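Side-chain contact in chitin binding protein (Tectaria macrodonta, PDB 6IF7), which is an insecticidal, chitin-binding fern protein that binds copper and possibly cleaves polysaccharide chains oxidatively, as a lytic polysaccharide monooxygenase of family AA10: residues 164-167 with 172-175. Sequence-based numbering, arbitrary orientation.
Sequences IWQR and EAFY. With SO4 (sulfate ion), chain E.
Arg-167 and Glu-172 close this antiparallel strand pair twice over, through backbone and charges. Arg-167 N donates to Glu-172 O at 3.1 Å, while Arg-167 NH1 forms a salt bridge of 2.8 Å to Glu-172 OE1, which it meets on the syn side but 31° out of the carboxylate plane. Bent at chi3 (66°), the arginine passes the carboxylate with CD and returns NH1 to it. NE pairs with Asp-169; NH2, and NH1 weakly, donate to a sulfate probably from the crystallisation liquor; Glu-172 OE2 accepts from Asn-46. Were Arg-167 replaced by alanine, Glu-172 OE1 and Asp-169 OD1 would probably lose their cationic mate. Further in, Trp-165 and Phe-174 form a hydrogen-bonded pair, Trp-165 N to Phe-174 O 2.9 Å and Phe-174 N to Trp-165 O 3.0 Å. Their side chains run side by side, indole six-membered ring and phenyl meeting obliquely, planes 38° apart, with Trp-165 CE3 3.7 Å from Phe-174 CD1. On the face shared with Ile-164, Ala-173 and Tyr-175, the Gln-166 amide is satisfied at both ends: NE2 reaches Arg-167 O on a lone pair, OE1 accepts from Gly-52 N. Tyr-175 sends its hydroxyl to His-54 and lays CE1 against Ile-164 CG2. Phe-174, its side chain about 3 Å (nearest atoms) from the copper, meets the His-1 ring edge-to-face: this beta hairpin borders the histidine brace, N-terminal His-1 with His-103, of lytic polysaccharide monooxygenases.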
loop_
_atom_site.group_PDB
_atom_site.type_symbol
_atom_site.label_atom_id
_atom_site.label_comp_id
_atom_site.label_asym_id
_atom_site.label_seq_id
_atom_site.Cartn_x
_atom_site.Cartn_y
_atom_site.Cartn_z
ATOM N N ILE A 164 -2.951 5.483 -2.693
ATOM C CA ILE A 164 -3.421 5.514 -4.061
ATOM C C ILE A 164 -2.606 6.570 -4.823
ATOM O O ILE A 164 -2.593 7.742 -4.436
ATOM C CB ILE A 164 -4.927 5.882 -4.117
ATOM C CG1 ILE A 164 -5.749 4.914 -3.281
ATOM C CG2 ILE A 164 -5.415 5.895 -5.558
ATOM C CD1 ILE A 164 -7.166 5.376 -2.986
ATOM N N TRP A 165 -1.932 6.162 -5.895
ATOM C CA TRP A 165 -1.155 7.074 -6.766
ATOM C C TRP A 165 -1.922 7.254 -8.070
ATOM O O TRP A 165 -1.885 6.374 -8.935
ATOM C CB TRP A 165 0.240 6.478 -7.025
ATOM C CG TRP A 165 1.222 7.319 -7.831
ATOM C CD1 TRP A 165 1.208 8.670 -7.997
ATOM C CD2 TRP A 165 2.411 6.846 -8.499
ATOM N NE1 TRP A 165 2.288 9.066 -8.763
ATOM C CE2 TRP A 165 3.042 7.963 -9.074
ATOM C CE3 TRP A 165 2.983 5.570 -8.689
ATOM C CZ2 TRP A 165 4.237 7.860 -9.819
ATOM C CZ3 TRP A 165 4.154 5.465 -9.433
ATOM C CH2 TRP A 165 4.777 6.606 -9.984
ATOM N N GLN A 166 -2.645 8.371 -8.197
ATOM C CA GLN A 166 -3.421 8.684 -9.413
ATOM C C GLN A 166 -2.578 9.580 -10.349
ATOM O O GLN A 166 -2.137 10.662 -9.964
ATOM C CB GLN A 166 -4.758 9.356 -9.033
ATOM C CG GLN A 166 -5.672 9.753 -10.198
ATOM C CD GLN A 166 -6.127 8.583 -11.079
ATOM O OE1 GLN A 166 -6.996 7.803 -10.702
ATOM N NE2 GLN A 166 -5.555 8.479 -12.266
ATOM N N ARG A 167 -2.336 9.114 -11.569
ATOM C CA ARG A 167 -1.650 9.938 -12.578
ATOM C C ARG A 167 -2.531 11.064 -13.078
ATOM O O ARG A 167 -3.746 10.921 -13.103
ATOM C CB ARG A 167 -1.193 9.092 -13.761
ATOM C CG ARG A 167 -0.002 8.251 -13.387
ATOM C CD ARG A 167 0.366 7.310 -14.487
ATOM N NE ARG A 167 0.838 8.023 -15.663
ATOM C CZ ARG A 167 1.356 7.431 -16.732
ATOM N NH1 ARG A 167 1.487 6.116 -16.794
ATOM N NH2 ARG A 167 1.751 8.175 -17.749
ATOM N N GLU A 172 -4.445 5.955 -15.433
ATOM C CA GLU A 172 -3.808 4.919 -14.650
ATOM C C GLU A 172 -3.538 5.335 -13.199
ATOM O O GLU A 172 -3.063 6.444 -12.925
ATOM C CB GLU A 172 -2.502 4.522 -15.299
ATOM C CG GLU A 172 -1.774 3.384 -14.614
ATOM C CD GLU A 172 -0.444 3.092 -15.277
ATOM O OE1 GLU A 172 0.385 4.019 -15.349
ATOM O OE2 GLU A 172 -0.207 1.942 -15.696
ATOM N N ALA A 173 -3.810 4.403 -12.298
ATOM C CA ALA A 173 -3.521 4.539 -10.890
ATOM C C ALA A 173 -2.845 3.266 -10.349
ATOM O O ALA A 173 -3.032 2.171 -10.895
ATOM C CB ALA A 173 -4.813 4.812 -10.148
ATOM N N PHE A 174 -2.049 3.441 -9.287
ATOM C CA PHE A 174 -1.352 2.379 -8.586
ATOM C C PHE A 174 -1.861 2.334 -7.139
ATOM O O PHE A 174 -2.240 3.358 -6.566
ATOM C CB PHE A 174 0.164 2.615 -8.620
ATOM C CG PHE A 174 0.740 2.593 -10.015
ATOM C CD1 PHE A 174 0.626 3.712 -10.854
ATOM C CD2 PHE A 174 1.366 1.450 -10.508
ATOM C CE1 PHE A 174 1.132 3.681 -12.157
ATOM C CE2 PHE A 174 1.887 1.423 -11.802
ATOM C CZ PHE A 174 1.762 2.528 -12.625
ATOM N N TYR A 175 -1.857 1.143 -6.557
ATOM C CA TYR A 175 -2.447 0.901 -5.237
ATOM C C TYR A 175 -1.477 0.127 -4.375
ATOM O O TYR A 175 -0.916 -0.876 -4.815
ATOM C CB TYR A 175 -3.754 0.137 -5.404
ATOM C CG TYR A 175 -4.746 0.870 -6.309
ATOM C CD1 TYR A 175 -5.650 1.791 -5.777
ATOM C CD2 TYR A 175 -4.747 0.665 -7.683
ATOM C CE1 TYR A 175 -6.538 2.476 -6.596
ATOM C CE2 TYR A 175 -5.629 1.344 -8.520
ATOM C CZ TYR A 175 -6.529 2.240 -7.975
ATOM O OH TYR A 175 -7.409 2.918 -8.787
HETATM S S SO4 E . 3.758 5.252 -19.395
HETATM O O1 SO4 E . 4.687 4.577 -20.330
HETATM O O2 SO4 E . 2.367 5.110 -19.911
HETATM O O3 SO4 E . 4.117 6.692 -19.267
HETATM O O4 SO4 E . 3.882 4.609 -18.067
#